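PDB 4N5H: Esterase/lipase from Lactobacillus rhamnosus, which probably hydrolyses carboxylic esters, and may also transfer acyl groups, as an esterase of the alpha/beta-hydrolase fold. Local coordinates for residues 15-18 / 19-23; 111-114 / 115-119. The protein carries 1 engineered substitution. All blocks are in the same frame, centred on the assembly; numbering follows the deposited sequence. Where two conformers were deposited one is given.

Contact 1: 15-18 / 19-23; sequences WAQT and AARDK
W15, A16, Q17 and T18 each offer a backbone carbonyl to the amide four residues on, in A19, A20, R21 and D22, so that a little over two unbroken turns of alpha-helix carry the contact; the bond from D22 N to T18 O, at 2.8 Å, is the shortest. On one flank R21 folds back over T18. Its chain leaves beside its own backbone N and then bends at chi3 (-24°, away from the usual staggered positions), which in the conformer described, one of two modelled, places T18 CA 3.4 Å from the guanidinium plane, offset toward its rim. There R21 NH2 comes to 3.1 Å from T18 OG1, and the methyl T18 CG2 lies 3.6 Å from the same nitrogen. T18 OG1 also makes a weak hydrogen bond to S14 O one turn back, a common way for threonine to satisfy its hydroxyl within a helix. All this belongs to helix 2-28, near the N-terminus, whose inner side faces loop residues such as F78 and Y79, W15 lying nearly parallel to Y79, and also helix 203-211, whose Y206 OH accepts from W15 NE1. D22 is buried on that side, with T18 CG2 3.7 Å from its OD2; the carboxylate accepts from Y79 OH through OD2 and pairs with R25 through OD1. A valine in place of T18 would probably leave S14 O without its weak hydroxyl partner and set a methyl beside the R21 nitrogens. Alanine's high helix propensity suits A16 and A20, while A19 lets Y79 come close.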
ATOM      1  N   TRP A  15       6.966  21.087 -13.714  1.00 21.43           N
ATOM      2  CA  TRP A  15       7.069  20.454 -12.387  1.00 20.00           C
ATOM      3  C   TRP A  15       6.030  19.404 -12.129  1.00 21.34           C
ATOM      4  O   TRP A  15       6.256  18.481 -11.390  1.00 19.76           O
ATOM      5  CB  TRP A  15       7.154  21.539 -11.260  1.00 17.72           C
ATOM      6  CG  TRP A  15       8.412  22.223 -11.376  1.00 16.85           C
ATOM      7  CD1 TRP A  15       8.622  23.540 -11.789  1.00 18.86           C
ATOM      8  CD2 TRP A  15       9.726  21.717 -11.082  1.00 17.90           C
ATOM      9  NE1 TRP A  15       9.945  23.799 -11.866  1.00 19.88           N
ATOM     10  CE2 TRP A  15      10.651  22.734 -11.380  1.00 20.45           C
ATOM     11  CE3 TRP A  15      10.204  20.507 -10.575  1.00 18.12           C
ATOM     12  CZ2 TRP A  15      12.037  22.547 -11.261  1.00 20.06           C
ATOM     13  CZ3 TRP A  15      11.572  20.326 -10.444  1.00 19.40           C
ATOM     14  CH2 TRP A  15      12.471  21.370 -10.784  1.00 18.84           C
ATOM     15  N   ALA A  16       4.826  19.494 -12.724  1.00 19.31           N
ATOM     16  CA  ALA A  16       3.854  18.401 -12.624  1.00 22.31           C
ATOM     17  C   ALA A  16       4.380  17.113 -13.299  1.00 21.49           C
ATOM     18  O   ALA A  16       4.153  16.012 -12.806  1.00 22.82           O
ATOM     19  CB  ALA A  16       2.480  18.801 -13.247  1.00 23.57           C
ATOM     20  N   GLN A  17       5.082  17.235 -14.394  1.00 21.39           N
ATOM     21  CA  GLN A  17       5.710  16.069 -15.013  1.00 26.47           C
ATOM     22  C   GLN A  17       6.779  15.483 -14.093  1.00 25.42           C
ATOM     23  O   GLN A  17       6.866  14.271 -13.922  1.00 25.74           O
ATOM     24  CB  GLN A  17       6.288  16.413 -16.356  1.00 30.40           C
ATOM     25  CG  GLN A  17       6.815  15.237 -17.120  1.00 48.37           C
ATOM     26  CD  GLN A  17       7.383  15.713 -18.440  1.00 64.08           C
ATOM     27  OE1 GLN A  17       6.909  16.730 -18.991  1.00 71.13           O
ATOM     28  NE2 GLN A  17       8.416  15.023 -18.940  1.00 66.22           N
ATOM     29  N   THR A  18       7.610  16.329 -13.538  1.00 21.99           N
ATOM     30  CA  THR A  18       8.603  15.859 -12.547  1.00 22.42           C
ATOM     31  C   THR A  18       7.954  15.129 -11.401  1.00 21.01           C
ATOM     32  O   THR A  18       8.414  14.039 -10.960  1.00 21.93           O
ATOM     33  CB  THR A  18       9.381  17.058 -12.032  1.00 26.78           C
ATOM     34  OG1 THR A  18      10.105  17.557 -13.138  1.00 27.86           O
ATOM     35  CG2 THR A  18      10.363  16.643 -10.977  1.00 22.07           C
ATOM     36  N   ALA A  19       6.880  15.722 -10.888  1.00 19.23           N
ATOM     37  CA  ALA A  19       6.067  15.157  -9.773  1.00 18.11           C
ATOM     38  C   ALA A  19       5.586  13.741 -10.049  1.00 19.55           C
ATOM     39  O   ALA A  19       5.666  12.901  -9.191  1.00 18.37           O
ATOM     40  CB  ALA A  19       4.875  15.982  -9.457  1.00 19.77           C
ATOM     41  N   ALA A  20       5.053  13.538 -11.227  1.00 18.91           N
ATOM     42  CA  ALA A  20       4.653  12.190 -11.625  1.00 20.01           C
ATOM     43  C   ALA A  20       5.873  11.256 -11.649  1.00 16.85           C
ATOM     44  O   ALA A  20       5.717  10.088 -11.246  1.00 19.26           O
ATOM     45  CB  ALA A  20       3.973  12.234 -13.034  1.00 22.47           C
ATOM     46  N   ARG A  21       7.026  11.712 -12.147  1.00 17.27           N
ATOM     47  CA  ARG A  21       8.238  10.897 -12.223  0.50 18.88           C
ATOM     48  C   ARG A  21       8.674  10.524 -10.786  1.00 19.84           C
ATOM     49  O   ARG A  21       9.029   9.382 -10.486  1.00 17.88           O
ATOM     50  CB  ARG A  21       9.411  11.599 -12.917  0.50 21.00           C
ATOM     51  CG  ARG A  21       9.255  11.741 -14.433  0.50 23.22           C
ATOM     52  CD  ARG A  21      10.393  12.439 -15.171  0.50 22.98           C
ATOM     53  NE  ARG A  21      11.194  13.333 -14.390  0.50 27.01           N
ATOM     54  CZ  ARG A  21      11.245  14.631 -14.577  0.50 27.50           C
ATOM     55  NH1 ARG A  21      10.458  15.244 -15.497  0.50 27.24           N
ATOM     56  NH2 ARG A  21      12.061  15.307 -13.802  0.50 32.98           N
ATOM     57  N   ASP A  22       8.633  11.507  -9.882  1.00 15.70           N
ATOM     58  CA  ASP A  22       9.005  11.262  -8.501  1.00 15.28           C
ATOM     59  C   ASP A  22       8.072  10.251  -7.788  1.00 16.13           C
ATOM     60  O   ASP A  22       8.522   9.403  -7.052  1.00 15.87           O
ATOM     61  CB  ASP A  22       9.012  12.581  -7.660  1.00 14.52           C
ATOM     62  CG  ASP A  22      10.130  13.560  -8.079  1.00 17.28           C
ATOM     63  OD1 ASP A  22      11.076  13.119  -8.775  1.00 21.46           O
ATOM     64  OD2 ASP A  22      10.056  14.804  -7.825  1.00 17.63           O
ATOM     65  N   LYS A  23       6.736  10.364  -8.032  1.00 15.42           N
ATOM     66  CA  LYS A  23       5.803   9.454  -7.471  1.00 17.53           C
ATOM     67  C   LYS A  23       6.032   8.050  -7.968  1.00 15.94           C
ATOM     68  O   LYS A  23       6.053   7.158  -7.163  1.00 18.48           O
ATOM     69  CB  LYS A  23       4.397   9.899  -7.807  1.00 20.40           C
ATOM     70  CG  LYS A  23       3.300   9.062  -7.208  1.00 24.02           C
ATOM     71  CD  LYS A  23       1.949   9.657  -7.722  1.00 29.58           C
ATOM     72  CE  LYS A  23       0.735   8.962  -7.105  1.00 34.56           C
ATOM     73  NZ  LYS A  23      -0.469   9.425  -7.914  1.00 42.04           N
TER

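Contact 2: 111-114 / 115-119; sequences DLRG and QIQDI
R113 and Q117 run side by side in the same direction, one helical turn apart, with the aliphatic part of the arginine against the glutamine amide. R113 CG lies 3.7 Å from Q117 NE2, and the guanidinium and amide planes are turned 62° from each other, so the two flat groups do not stack. R113 starts out anti to its backbone N (chi1 174°) and bends at chi3, carrying its charged end to a salt bridge with D214 and a bond to L167 O; Q117 NE2 in turn donates to F168 O. Long polar chains suit this partly exposed flank, since their ends can reach such partners while the arginine methylenes pack on the amide. On the buried flank L112 and I116 form a second parallel pair, L112 CD1 meeting I116 CG1 at 3.8 Å; the branched apolar chains pack against helix 147-158, L112 on L151 and L154, I116 on I158. Q115 directs its amide NE2 to R105 O and W77 O, whereas its buried OE1 has no polar partner. D118 is buried too, but its carboxylate is matched by R105 and Q51. G114 has no side chain, and its carbonyl accepts from D118 N at 2.9 Å as well as, weakly, from R105 NH2. Behind these pairs run the regular bonds of the helix, the first from Q115 N to D111 O at 3.2 Å. D111 OD1 reaches forward over the helix start to the amides of R113 and G114 through two weak bonds, the nearer 3.0 Å from R113 N. Aspartate's short carboxylate can reach amides that have no carbonyl a turn earlier: D111 is the N-cap of helix 112-129.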
ATOM      1  N   ASP A 111       9.055  34.872  -2.258  1.00 16.33           N
ATOM      2  CA  ASP A 111      10.273  35.062  -2.990  1.00 14.26           C
ATOM      3  C   ASP A 111      11.435  34.436  -2.198  1.00 14.90           C
ATOM      4  O   ASP A 111      11.174  33.683  -1.236  1.00 14.57           O
ATOM      5  CB  ASP A 111      10.556  36.563  -3.306  1.00 15.07           C
ATOM      6  CG  ASP A 111      10.686  37.415  -2.119  1.00 19.15           C
ATOM      7  OD1 ASP A 111      11.113  36.960  -1.046  1.00 17.10           O
ATOM      8  OD2 ASP A 111      10.442  38.657  -2.239  1.00 20.15           O
ATOM      9  N   LEU A 112      12.651  34.672  -2.668  1.00 14.71           N
ATOM     10  CA  LEU A 112      13.828  34.022  -2.049  1.00 14.95           C
ATOM     11  C   LEU A 112      13.917  34.350  -0.589  1.00 14.81           C
ATOM     12  O   LEU A 112      14.262  33.534   0.217  1.00 15.88           O
ATOM     13  CB  LEU A 112      15.071  34.450  -2.811  1.00 15.33           C
ATOM     14  CG  LEU A 112      16.436  33.995  -2.178  1.00 17.03           C
ATOM     15  CD1 LEU A 112      16.477  32.441  -2.037  1.00 17.10           C
ATOM     16  CD2 LEU A 112      17.594  34.508  -3.021  1.00 19.24           C
ATOM     17  N   ARG A 113      13.607  35.598  -0.191  1.00 14.34           N
ATOM     18  CA  ARG A 113      13.678  35.944   1.221  1.00 15.45           C
ATOM     19  C   ARG A 113      12.772  35.082   2.078  1.00 14.03           C
ATOM     20  O   ARG A 113      13.167  34.658   3.191  1.00 15.72           O
ATOM     21  CB  ARG A 113      13.439  37.470   1.456  1.00 15.37           C
ATOM     22  CG  ARG A 113      13.368  37.863   2.885  1.00 16.55           C
ATOM     23  CD  ARG A 113      13.118  39.343   3.069  1.00 16.94           C
ATOM     24  NE  ARG A 113      14.228  40.186   2.675  1.00 17.37           N
ATOM     25  CZ  ARG A 113      14.258  40.925   1.564  1.00 19.10           C
ATOM     26  NH1 ARG A 113      13.241  40.838   0.665  1.00 19.82           N
ATOM     27  NH2 ARG A 113      15.326  41.708   1.303  1.00 16.94           N
ATOM     28  N   GLY A 114      11.529  34.840   1.622  1.00 13.81           N
ATOM     29  CA  GLY A 114      10.537  34.009   2.385  1.00 12.41           C
ATOM     30  C   GLY A 114      11.147  32.589   2.517  1.00 14.63           C
ATOM     31  O   GLY A 114      11.029  32.012   3.604  1.00 13.30           O
ATOM     32  N   GLN A 115      11.776  32.098   1.488  1.00 13.20           N
ATOM     33  CA  GLN A 115      12.396  30.716   1.506  1.00 13.74           C
ATOM     34  C   GLN A 115      13.517  30.640   2.526  1.00 13.28           C
ATOM     35  O   GLN A 115      13.599  29.703   3.346  1.00 12.67           O
ATOM     36  CB  GLN A 115      12.878  30.218   0.126  1.00 13.62           C
ATOM     37  CG  GLN A 115      11.685  30.143  -0.804  1.00 14.10           C
ATOM     38  CD  GLN A 115      12.003  29.504  -2.100  1.00 16.84           C
ATOM     39  OE1 GLN A 115      13.088  29.659  -2.666  1.00 18.46           O
ATOM     40  NE2 GLN A 115      11.077  28.716  -2.568  1.00 16.39           N
ATOM     41  N   ILE A 116      14.386  31.642   2.518  1.00 13.67           N
ATOM     42  CA  ILE A 116      15.479  31.736   3.469  1.00 13.58           C
ATOM     43  C   ILE A 116      14.999  31.900   4.890  1.00 12.84           C
ATOM     44  O   ILE A 116      15.481  31.231   5.800  1.00 13.08           O
ATOM     45  CB  ILE A 116      16.463  32.876   3.062  1.00 12.98           C
ATOM     46  CG1 ILE A 116      17.163  32.513   1.700  1.00 14.43           C
ATOM     47  CG2 ILE A 116      17.382  33.173   4.238  1.00 15.02           C
ATOM     48  CD1 ILE A 116      18.238  31.417   1.812  1.00 15.37           C
ATOM     49  N   GLN A 117      13.939  32.675   5.079  1.00 12.39           N
ATOM     50  CA  GLN A 117      13.356  32.852   6.420  1.00 13.61           C
ATOM     51  C   GLN A 117      12.777  31.535   6.929  1.00 12.36           C
ATOM     52  O   GLN A 117      12.978  31.190   8.113  1.00 12.97           O
ATOM     53  CB  GLN A 117      12.317  33.950   6.416  1.00 13.94           C
ATOM     54  CG  GLN A 117      12.969  35.301   6.332  1.00 14.90           C
ATOM     55  CD  GLN A 117      11.939  36.487   6.305  1.00 19.97           C
ATOM     56  OE1 GLN A 117      10.735  36.293   6.203  1.00 22.76           O
ATOM     57  NE2 GLN A 117      12.440  37.702   6.424  1.00 20.72           N
ATOM     58  N   ASP A 118      12.103  30.807   6.031  1.00 12.86           N
ATOM     59  CA  ASP A 118      11.560  29.478   6.430  1.00 12.25           C
ATOM     60  C   ASP A 118      12.666  28.541   6.840  1.00 12.72           C
ATOM     61  O   ASP A 118      12.611  27.891   7.893  1.00 12.74           O
ATOM     62  CB  ASP A 118      10.761  28.845   5.297  1.00 12.06           C
ATOM     63  CG  ASP A 118       9.421  29.546   5.047  1.00 12.92           C
ATOM     64  OD1 ASP A 118       8.990  30.398   5.889  1.00 14.44           O
ATOM     65  OD2 ASP A 118       8.785  29.250   4.009  1.00 14.64           O
ATOM     66  N   ILE A 119      13.717  28.499   6.037  1.00 11.73           N
ATOM     67  CA  ILE A 119      14.873  27.616   6.418  1.00 11.26           C
ATOM     68  C   ILE A 119      15.499  27.995   7.733  1.00 12.64           C
ATOM     69  O   ILE A 119      15.716  27.136   8.605  1.00 12.32           O
ATOM     70  CB  ILE A 119      15.897  27.495   5.250  1.00 11.60           C
ATOM     71  CG1 ILE A 119      15.313  26.896   4.003  1.00 13.68           C
ATOM     72  CG2 ILE A 119      17.102  26.758   5.668  1.00 12.04           C
ATOM     73  CD1 ILE A 119      16.079  27.084   2.698  1.00 15.87           C
TER

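How the contacts relate
Contact 1 comes first along the chain, in the long N-terminal helix 2-28, and contact 2 follows in helix 112-129, after strand 98-102 of the central sheet. Their centres are 24 Å apart and their nearest atoms about 11 Å, so they do not touch. Contact 1 is mostly a surface feature, with its centre 19 Å from that of the chain; contact 2 is partly buried, at 13 Å, within the core hydrolase region, where its helix packs on helix 147-158. That helix follows the probable nucleophile elbow around S146, and W15 of contact 1 lies near the same predicted catalytic residues without touching them. Contact 1 thus lies near the probable active site through W15, whereas contact 2 belongs to a helix packed on the one after the elbow.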